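Long-range contacts in acyl-coenzyme A oxidase 1 (Yarrowia lipolytica, PDB 5Y9D), which catalyses, with FAD as cofactor, the oxidation of 2,3-saturated acyl-CoAs by O2 to (2E)-enoyl-CoAs and H2O2 in peroxisomal fatty acid beta-oxidation: residues A418-W426 with F562-L573; L478-L486 with I534-Q542. All blocks are in the same frame, centred on the assembly; numbering follows the deposited sequence.

In the fold
Both contacts are crossings between long helices of the C-terminal half of the chain, each close to perpendicular. Contact 1 sets helix 400-437 against helix 558-581; contact 2 sets helix 467-486 against helix 519-544, and both of its segments fall between the two of contact 1 in sequence. Their centres lie about 17 Å apart and they touch directly: L478 CD2 packs on H568 CD2 at 3.8 Å, and T537 OG1 lies 3.4 Å from C564 SG. Contact 1 is the one near the flavin, with the W426 side chain about 8 Å from a bound FAD and that of T424 about 12 Å from E464, the probable proton acceptor. Contact 2 is remote from the annotated FAD-binding residues and E464.

Contact 1. Residues A418-W426 with F562-L573; sequences AGMKAFTTW and FQCARIHTRQHL
F423 enters helix 558-581 as a knob in a hole formed by F562, A565, R566 and T569, the central feature of a near-perpendicular helix crossing (-84°) within the all-helical C-terminal part of the acyl-CoA oxidase fold. Its ring reaches in because CG lies anti to the carbonyl carbon (chi1 -64°), and its far end presses on backbone: F423 CZ is 3.3 Å from R566 CA. A565 CB meets the F423 ring at its edge, in plane, 3.7 Å from F423 CE2, while the CB-CG part of R566 passes CE1 and CZ; the guanidinium of R566 leads away to a salt bridge with D607. F562 brings CE1 beside F423 CE1, the two ring planes inclined at 58°, and takes W426 CZ3 at its own edge. The indole N-H of W426 is used across the dimer, on Q437 of the second subunit. At the other end M420 starts out anti to the backbone N and then bends at chi2 and chi3, laying M420 SD 3.8 Å from L573 CD2 and bringing CE to the edge of the H572 imidazole. T569 turns its hydroxyl back to its own helix, where T569 OG1 donates to A565 O at 2.8 Å from the opposite face of the carbonyl plane to T569 N.

Contact 2. Residues L478-L486 with I534-Q542; sequences LVQSALQIL and ILRTTDKYQ
T538 stands at the middle of this crossing, with A482 and V479 against its hydroxyl side and L483 against its methyl. A482 CB is 3.3 Å from T538 OG1, and V479 CG1 lies 3.8 Å from the same oxygen. With CG2 anti to the backbone N, the T538 methyl is directed at L483, T538 CG2 lying 3.6 Å from L483 CD2 and the two side chains running alongside in opposing senses. V479 forks between two neighbours: V479 CG2 touches T537 CG2, the two side chains lying crosswise, and V479 CG1 sits over one face of the Y541 ring, 4.1 Å from Y541 CD2. L483 CD1 touches the same ring at CE2. At the N-terminal end of segment 534-542, I534 CG2 reaches both the A482 methyl and L478 O.

In the next shell, T538 OG1 donates to I534 O at 2.9 Å from above the carbonyl plane, a bond that orients the hydroxyl; T538 N uses the same acceptor. Replacing T538 by an alanine would remove both branches and is likely to open a gap under A482 and L483, with I534 O keeping only its backbone donor of the two described here. T537 OG1 binds N533 O one turn back, leaving its methyl for V479. Y541 stacks on F554 of helix 550-556, which V479 also touches. With axes 9.2 Å apart at their closest and crossing at -86°, the arrangement is a nearly orthogonal helix-helix packing, made by small residues at its centre, in the helical C-terminal part of the acyl-CoA oxidase fold.

Contact 1. Residues A418-W426 with F562-L573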
loop_
_atom_site.group_PDB
_atom_site.type_symbol
_atom_site.label_atom_id
_atom_site.label_comp_id
_atom_site.label_asym_id
_atom_site.label_seq_id
_atom_site.Cartn_x
_atom_site.Cartn_y
_atom_site.Cartn_z
ATOM N N ALA A 418 -19.361 -5.413 9.340
ATOM C CA ALA A 418 -18.739 -4.150 9.054
ATOM C C ALA A 418 -17.309 -4.179 9.567
ATOM O O ALA A 418 -16.361 -3.824 8.855
ATOM C CB ALA A 418 -19.536 -3.025 9.689
ATOM N N GLY A 419 -17.146 -4.618 10.807
ATOM C CA GLY A 419 -15.816 -4.716 11.395
ATOM C C GLY A 419 -15.024 -5.805 10.721
ATOM O O GLY A 419 -13.835 -5.658 10.498
ATOM N N MET A 420 -15.666 -6.918 10.411
ATOM C CA MET A 420 -14.964 -7.983 9.719
ATOM C C MET A 420 -14.552 -7.585 8.282
ATOM O O MET A 420 -13.464 -7.917 7.830
ATOM C CB MET A 420 -15.786 -9.249 9.699
ATOM C CG MET A 420 -14.941 -10.421 9.265
ATOM S SD MET A 420 -14.483 -11.453 10.647
ATOM C CE MET A 420 -16.016 -12.434 10.671
ATOM N N LYS A 421 -15.412 -6.862 7.578
ATOM C CA LYS A 421 -15.046 -6.263 6.284
ATOM C C LYS A 421 -13.835 -5.356 6.440
ATOM O O LYS A 421 -12.827 -5.524 5.760
ATOM C CB LYS A 421 -16.231 -5.485 5.692
ATOM C CG LYS A 421 -16.021 -4.893 4.312
ATOM C CD LYS A 421 -15.298 -3.554 4.330
ATOM C CE LYS A 421 -15.640 -2.725 3.100
ATOM N NZ LYS A 421 -15.108 -1.337 3.154
ATOM N N ALA A 422 -13.913 -4.390 7.336
ATOM C CA ALA A 422 -12.818 -3.458 7.447
ATOM C C ALA A 422 -11.493 -4.165 7.711
ATOM O O ALA A 422 -10.524 -3.983 6.987
ATOM C CB ALA A 422 -13.102 -2.395 8.503
ATOM N N PHE A 423 -11.441 -4.993 8.728
ATOM C CA PHE A 423 -10.149 -5.558 9.120
ATOM C C PHE A 423 -9.645 -6.579 8.137
ATOM O O PHE A 423 -8.425 -6.569 7.821
ATOM C CB PHE A 423 -10.181 -6.097 10.543
ATOM C CG PHE A 423 -10.423 -5.018 11.544
ATOM C CD1 PHE A 423 -9.458 -4.055 11.759
ATOM C CD2 PHE A 423 -11.632 -4.919 12.217
ATOM C CE1 PHE A 423 -9.670 -3.032 12.667
ATOM C CE2 PHE A 423 -11.855 -3.887 13.118
ATOM C CZ PHE A 423 -10.874 -2.934 13.346
ATOM N N THR A 424 -10.538 -7.429 7.619
ATOM C CA THR A 424 -10.082 -8.347 6.601
ATOM C C THR A 424 -9.610 -7.687 5.328
ATOM O O THR A 424 -8.629 -8.147 4.791
ATOM C CB THR A 424 -11.043 -9.462 6.287
ATOM O OG1 THR A 424 -12.280 -8.941 5.793
ATOM C CG2 THR A 424 -11.222 -10.323 7.557
ATOM N N THR A 425 -10.234 -6.596 4.877
ATOM C CA THR A 425 -9.746 -5.892 3.674
ATOM C C THR A 425 -8.431 -5.100 3.917
ATOM O O THR A 425 -7.563 -5.071 3.072
ATOM C CB THR A 425 -10.823 -4.987 3.029
ATOM O OG1 THR A 425 -11.251 -3.935 3.936
ATOM C CG2 THR A 425 -11.995 -5.849 2.609
ATOM N N TRP A 426 -8.279 -4.482 5.075
ATOM C CA TRP A 426 -6.970 -3.960 5.444
ATOM C C TRP A 426 -5.887 -5.035 5.567
ATOM O O TRP A 426 -4.724 -4.794 5.215
ATOM C CB TRP A 426 -7.021 -3.224 6.765
ATOM C CG TRP A 426 -7.412 -1.795 6.683
ATOM C CD1 TRP A 426 -7.156 -0.925 5.686
ATOM C CD2 TRP A 426 -8.107 -1.067 7.691
ATOM N NE1 TRP A 426 -7.663 0.318 6.005
ATOM C CE2 TRP A 426 -8.239 0.253 7.239
ATOM C CE3 TRP A 426 -8.624 -1.411 8.944
ATOM C CZ2 TRP A 426 -8.878 1.229 7.974
ATOM C CZ3 TRP A 426 -9.234 -0.432 9.695
ATOM C CH2 TRP A 426 -9.372 0.876 9.197
ATOM N N PHE A 562 -12.850 2.217 17.810
ATOM C CA PHE A 562 -11.898 1.559 16.923
ATOM C C PHE A 562 -11.185 0.433 17.649
ATOM O O PHE A 562 -11.204 -0.701 17.194
ATOM C CB PHE A 562 -10.856 2.536 16.343
ATOM C CG PHE A 562 -9.802 1.866 15.493
ATOM C CD1 PHE A 562 -10.035 1.592 14.143
ATOM C CD2 PHE A 562 -8.593 1.484 16.037
ATOM C CE1 PHE A 562 -9.059 0.966 13.360
ATOM C CE2 PHE A 562 -7.623 0.856 15.270
ATOM C CZ PHE A 562 -7.855 0.590 13.939
ATOM N N GLN A 563 -10.570 0.744 18.778
ATOM C CA GLN A 563 -9.876 -0.283 19.553
ATOM C C GLN A 563 -10.717 -1.524 19.774
ATOM O O GLN A 563 -10.231 -2.646 19.604
ATOM C CB GLN A 563 -9.410 0.265 20.879
ATOM C CG GLN A 563 -8.028 0.894 20.801
ATOM C CD GLN A 563 -6.942 -0.172 20.766
ATOM O OE1 GLN A 563 -6.859 -0.974 19.817
ATOM N NE2 GLN A 563 -6.118 -0.205 21.808
ATOM N N CYS A 564 -11.991 -1.333 20.086
ATOM C CA CYS A 564 -12.832 -2.453 20.438
ATOM C C CYS A 564 -13.160 -3.311 19.231
ATOM O O CYS A 564 -13.147 -4.539 19.300
ATOM C CB CYS A 564 -14.103 -1.947 21.125
ATOM S SG CYS A 564 -13.733 -1.037 22.650
ATOM N N ALA A 565 -13.432 -2.649 18.116
ATOM C CA ALA A 565 -13.722 -3.331 16.880
ATOM C C ALA A 565 -12.544 -4.187 16.569
ATOM O O ALA A 565 -12.680 -5.354 16.231
ATOM C CB ALA A 565 -13.950 -2.333 15.759
ATOM N N ARG A 566 -11.372 -3.595 16.721
ATOM C CA ARG A 566 -10.150 -4.249 16.323
ATOM C C ARG A 566 -9.879 -5.487 17.113
ATOM O O ARG A 566 -9.648 -6.497 16.498
ATOM C CB ARG A 566 -8.926 -3.330 16.436
ATOM C CG ARG A 566 -7.794 -3.779 15.512
ATOM C CD ARG A 566 -6.473 -3.776 16.202
ATOM N NE ARG A 566 -5.759 -2.537 15.981
ATOM C CZ ARG A 566 -4.771 -2.102 16.767
ATOM N NH1 ARG A 566 -4.413 -2.811 17.846
ATOM N NH2 ARG A 566 -4.143 -0.952 16.476
ATOM N N ILE A 567 -9.852 -5.396 18.457
ATOM C CA ILE A 567 -9.595 -6.586 19.286
ATOM C C ILE A 567 -10.686 -7.650 19.138
ATOM O O ILE A 567 -10.388 -8.819 19.080
ATOM C CB ILE A 567 -9.467 -6.324 20.802
ATOM C CG1 ILE A 567 -8.803 -4.996 21.118
ATOM C CG2 ILE A 567 -8.653 -7.436 21.460
ATOM C CD1 ILE A 567 -7.424 -4.859 20.513
ATOM N N HIS A 568 -11.943 -7.249 19.088
ATOM C CA HIS A 568 -13.051 -8.219 19.110
ATOM C C HIS A 568 -13.116 -8.988 17.793
ATOM O O HIS A 568 -13.366 -10.187 17.764
ATOM C CB HIS A 568 -14.378 -7.491 19.348
ATOM C CG HIS A 568 -15.576 -8.260 18.885
ATOM N ND1 HIS A 568 -16.106 -9.310 19.597
ATOM C CD2 HIS A 568 -16.314 -8.161 17.761
ATOM C CE1 HIS A 568 -17.137 -9.810 18.944
ATOM N NE2 HIS A 568 -17.278 -9.139 17.823
ATOM N N THR A 569 -12.910 -8.269 16.700
ATOM C CA THR A 569 -12.741 -8.875 15.401
ATOM C C THR A 569 -11.588 -9.859 15.423
ATOM O O THR A 569 -11.768 -11.020 14.991
ATOM C CB THR A 569 -12.485 -7.842 14.283
ATOM O OG1 THR A 569 -13.602 -6.954 14.174
ATOM C CG2 THR A 569 -12.333 -8.546 12.969
ATOM N N ARG A 570 -10.416 -9.433 15.921
ATOM C CA ARG A 570 -9.289 -10.360 15.905
ATOM C C ARG A 570 -9.573 -11.600 16.759
ATOM O O ARG A 570 -9.225 -12.716 16.353
ATOM C CB ARG A 570 -7.975 -9.718 16.311
ATOM C CG ARG A 570 -6.801 -10.696 16.251
ATOM C CD ARG A 570 -6.566 -11.222 14.815
ATOM N NE ARG A 570 -5.198 -10.875 14.419
ATOM C CZ ARG A 570 -4.854 -9.904 13.585
ATOM N NH1 ARG A 570 -5.753 -9.186 12.937
ATOM N NH2 ARG A 570 -3.570 -9.674 13.377
ATOM N N GLN A 571 -10.233 -11.391 17.906
ATOM C CA GLN A 571 -10.692 -12.473 18.795
ATOM C C GLN A 571 -11.729 -13.377 18.107
ATOM O O GLN A 571 -11.734 -14.590 18.282
ATOM C CB GLN A 571 -11.234 -11.871 20.120
ATOM C CG GLN A 571 -11.886 -12.846 21.095
ATOM C CD GLN A 571 -13.308 -13.206 20.704
ATOM O OE1 GLN A 571 -14.039 -12.395 20.115
ATOM N NE2 GLN A 571 -13.690 -14.433 20.968
ATOM N N HIS A 572 -12.612 -12.792 17.324
ATOM C CA HIS A 572 -13.569 -13.582 16.580
ATOM C C HIS A 572 -12.914 -14.536 15.573
ATOM O O HIS A 572 -13.353 -15.699 15.403
ATOM C CB HIS A 572 -14.520 -12.670 15.837
ATOM C CG HIS A 572 -15.758 -13.355 15.361
ATOM N ND1 HIS A 572 -16.644 -13.959 16.221
ATOM C CD2 HIS A 572 -16.278 -13.498 14.123
ATOM C CE1 HIS A 572 -17.651 -14.464 15.533
ATOM N NE2 HIS A 572 -17.457 -14.191 14.257
ATOM N N LEU A 573 -11.876 -14.061 14.896
ATOM C CA LEU A 573 -11.281 -14.860 13.826
ATOM C C LEU A 573 -10.477 -15.984 14.407
ATOM O O LEU A 573 -10.594 -17.137 13.962
ATOM C CB LEU A 573 -10.409 -14.031 12.908
ATOM C CG LEU A 573 -11.132 -13.275 11.806
ATOM C CD1 LEU A 573 -10.081 -12.464 11.040
ATOM C CD2 LEU A 573 -11.887 -14.199 10.847
#

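Contact 2. Residues L478-L486 with I534-Q542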
loop_
_atom_site.group_PDB
_atom_site.type_symbol
_atom_site.label_atom_id
_atom_site.label_comp_id
_atom_site.label_asym_id
_atom_site.label_seq_id
_atom_site.Cartn_x
_atom_site.Cartn_y
_atom_site.Cartn_z
ATOM N N LEU A 478 -21.048 -2.598 19.713
ATOM C CA LEU A 478 -20.468 -3.440 20.714
ATOM C C LEU A 478 -20.748 -2.838 22.067
ATOM O O LEU A 478 -20.965 -3.568 23.034
ATOM C CB LEU A 478 -18.950 -3.550 20.519
ATOM C CG LEU A 478 -18.406 -4.365 19.363
ATOM C CD1 LEU A 478 -16.919 -4.124 19.219
ATOM C CD2 LEU A 478 -18.662 -5.826 19.596
ATOM N N VAL A 479 -20.718 -1.509 22.145
ATOM C CA VAL A 479 -21.145 -0.840 23.341
ATOM C C VAL A 479 -22.624 -1.144 23.592
ATOM O O VAL A 479 -22.987 -1.543 24.689
ATOM C CB VAL A 479 -20.879 0.650 23.267
ATOM C CG1 VAL A 479 -21.502 1.361 24.445
ATOM C CG2 VAL A 479 -19.381 0.919 23.251
ATOM N N GLN A 480 -23.466 -1.019 22.570
ATOM C CA GLN A 480 -24.901 -1.298 22.723
ATOM C C GLN A 480 -25.210 -2.739 23.080
ATOM O O GLN A 480 -26.226 -3.027 23.704
ATOM C CB GLN A 480 -25.665 -0.894 21.451
ATOM C CG GLN A 480 -25.731 0.621 21.296
ATOM C CD GLN A 480 -26.031 1.074 19.896
ATOM O OE1 GLN A 480 -25.715 0.398 18.908
ATOM N NE2 GLN A 480 -26.620 2.247 19.795
ATOM N N SER A 481 -24.340 -3.652 22.676
ATOM C CA SER A 481 -24.511 -5.042 23.043
ATOM C C SER A 481 -24.182 -5.276 24.512
ATOM O O SER A 481 -24.862 -6.029 25.174
ATOM C CB SER A 481 -23.646 -5.902 22.158
ATOM O OG SER A 481 -24.198 -5.870 20.874
ATOM N N ALA A 482 -23.135 -4.610 24.986
ATOM C CA ALA A 482 -22.745 -4.591 26.387
ATOM C C ALA A 482 -23.851 -4.074 27.308
ATOM O O ALA A 482 -24.074 -4.645 28.368
ATOM C CB ALA A 482 -21.474 -3.744 26.569
ATOM N N LEU A 483 -24.523 -2.988 26.920
ATOM C CA LEU A 483 -25.671 -2.492 27.698
ATOM C C LEU A 483 -26.792 -3.519 27.730
ATOM O O LEU A 483 -27.364 -3.769 28.772
ATOM C CB LEU A 483 -26.188 -1.154 27.150
ATOM C CG LEU A 483 -25.191 0.007 27.224
ATOM C CD1 LEU A 483 -25.773 1.194 26.473
ATOM C CD2 LEU A 483 -24.847 0.373 28.657
ATOM N N GLN A 484 -27.097 -4.136 26.598
ATOM C CA GLN A 484 -28.077 -5.216 26.605
ATOM C C GLN A 484 -27.636 -6.246 27.630
ATOM O O GLN A 484 -28.428 -6.598 28.493
ATOM C CB GLN A 484 -28.266 -5.849 25.222
ATOM C CG GLN A 484 -29.202 -5.083 24.290
ATOM C CD GLN A 484 -30.683 -5.441 24.494
ATOM O OE1 GLN A 484 -31.395 -4.786 25.274
ATOM N NE2 GLN A 484 -31.154 -6.485 23.792
ATOM N N ILE A 485 -26.368 -6.677 27.577
ATOM C CA ILE A 485 -25.859 -7.695 28.504
ATOM C C ILE A 485 -26.021 -7.246 29.969
ATOM O O ILE A 485 -26.551 -7.990 30.810
ATOM C CB ILE A 485 -24.375 -8.050 28.231
ATOM C CG1 ILE A 485 -24.231 -8.798 26.899
ATOM C CG2 ILE A 485 -23.796 -8.914 29.358
ATOM C CD1 ILE A 485 -22.830 -8.778 26.341
ATOM N N LEU A 486 -25.581 -6.032 30.268
ATOM C CA LEU A 486 -25.735 -5.472 31.611
ATOM C C LEU A 486 -27.217 -5.412 32.046
ATOM O O LEU A 486 -27.551 -5.613 33.210
ATOM C CB LEU A 486 -25.062 -4.096 31.694
ATOM C CG LEU A 486 -23.545 -4.089 31.482
ATOM C CD1 LEU A 486 -22.917 -2.698 31.571
ATOM C CD2 LEU A 486 -22.893 -5.059 32.457
ATOM N N ILE A 534 -14.096 -3.305 25.867
ATOM C CA ILE A 534 -15.492 -2.984 25.597
ATOM C C ILE A 534 -16.161 -2.483 26.860
ATOM O O ILE A 534 -16.890 -1.488 26.803
ATOM C CB ILE A 534 -16.305 -4.191 25.115
ATOM C CG1 ILE A 534 -15.866 -4.607 23.725
ATOM C CG2 ILE A 534 -17.791 -3.854 25.087
ATOM C CD1 ILE A 534 -16.042 -6.084 23.461
ATOM N N LEU A 535 -15.934 -3.192 27.981
ATOM C CA LEU A 535 -16.580 -2.854 29.266
ATOM C C LEU A 535 -16.120 -1.508 29.781
ATOM O O LEU A 535 -16.914 -0.762 30.328
ATOM C CB LEU A 535 -16.403 -3.966 30.329
ATOM C CG LEU A 535 -17.303 -5.222 30.128
ATOM C CD1 LEU A 535 -17.142 -6.310 31.179
ATOM C CD2 LEU A 535 -18.757 -4.861 30.041
ATOM N N ARG A 536 -14.851 -1.179 29.560
ATOM C CA ARG A 536 -14.336 0.149 29.900
ATOM C C ARG A 536 -15.005 1.233 29.033
ATOM O O ARG A 536 -15.446 2.280 29.544
ATOM C CB ARG A 536 -12.808 0.213 29.734
ATOM C CG ARG A 536 -12.178 1.443 30.371
ATOM C CD ARG A 536 -10.799 1.790 29.814
ATOM N NE ARG A 536 -10.852 2.406 28.479
ATOM C CZ ARG A 536 -9.852 3.083 27.908
ATOM N NH1 ARG A 536 -8.695 3.274 28.546
ATOM N NH2 ARG A 536 -10.011 3.579 26.687
ATOM N N THR A 537 -15.066 0.979 27.723
ATOM C CA THR A 537 -15.628 1.925 26.785
ATOM C C THR A 537 -17.083 2.104 27.118
ATOM O O THR A 537 -17.564 3.224 27.150
ATOM C CB THR A 537 -15.478 1.467 25.316
ATOM O OG1 THR A 537 -14.085 1.347 24.988
ATOM C CG2 THR A 537 -16.127 2.482 24.370
ATOM N N THR A 538 -17.783 1.022 27.419
ATOM C CA THR A 538 -19.173 1.160 27.869
ATOM C C THR A 538 -19.314 1.978 29.166
ATOM O O THR A 538 -20.308 2.702 29.364
ATOM C CB THR A 538 -19.824 -0.195 28.063
ATOM O OG1 THR A 538 -19.710 -0.941 26.838
ATOM C CG2 THR A 538 -21.273 -0.018 28.429
ATOM N N ASP A 539 -18.310 1.871 30.029
ATOM C CA ASP A 539 -18.242 2.706 31.219
ATOM C C ASP A 539 -18.156 4.199 30.896
ATOM O O ASP A 539 -18.957 4.969 31.411
ATOM C CB ASP A 539 -17.064 2.295 32.117
ATOM C CG ASP A 539 -17.316 2.596 33.575
ATOM O OD1 ASP A 539 -18.242 1.977 34.150
ATOM O OD2 ASP A 539 -16.594 3.445 34.138
ATOM N N LYS A 540 -17.190 4.607 30.067
ATOM C CA LYS A 540 -17.053 6.019 29.712
ATOM C C LYS A 540 -18.334 6.539 29.074
ATOM O O LYS A 540 -18.722 7.683 29.293
ATOM C CB LYS A 540 -15.880 6.261 28.766
ATOM C CG LYS A 540 -14.494 6.029 29.362
ATOM C CD LYS A 540 -14.027 7.184 30.246
ATOM C CE LYS A 540 -12.511 7.367 30.180
ATOM N NZ LYS A 540 -12.071 8.601 30.895
ATOM N N TYR A 541 -18.996 5.700 28.294
ATOM C CA TYR A 541 -20.194 6.117 27.559
ATOM C C TYR A 541 -21.289 6.476 28.521
ATOM O O TYR A 541 -21.884 7.527 28.398
ATOM C CB TYR A 541 -20.652 5.023 26.579
ATOM C CG TYR A 541 -22.011 5.221 25.936
ATOM C CD1 TYR A 541 -22.173 5.986 24.774
ATOM C CD2 TYR A 541 -23.131 4.600 26.457
ATOM C CE1 TYR A 541 -23.428 6.139 24.176
ATOM C CE2 TYR A 541 -24.374 4.740 25.862
ATOM C CZ TYR A 541 -24.516 5.511 24.740
ATOM O OH TYR A 541 -25.770 5.610 24.215
ATOM N N GLN A 542 -21.535 5.606 29.491
ATOM C CA GLN A 542 -22.536 5.855 30.546
ATOM C C GLN A 542 -22.336 7.221 31.231
ATOM O O GLN A 542 -23.278 8.013 31.330
ATOM C CB GLN A 542 -22.456 4.752 31.583
ATOM C CG GLN A 542 -22.882 3.388 31.078
ATOM C CD GLN A 542 -22.298 2.263 31.908
ATOM O OE1 GLN A 542 -21.085 2.183 32.123
ATOM N NE2 GLN A 542 -23.164 1.381 32.378
#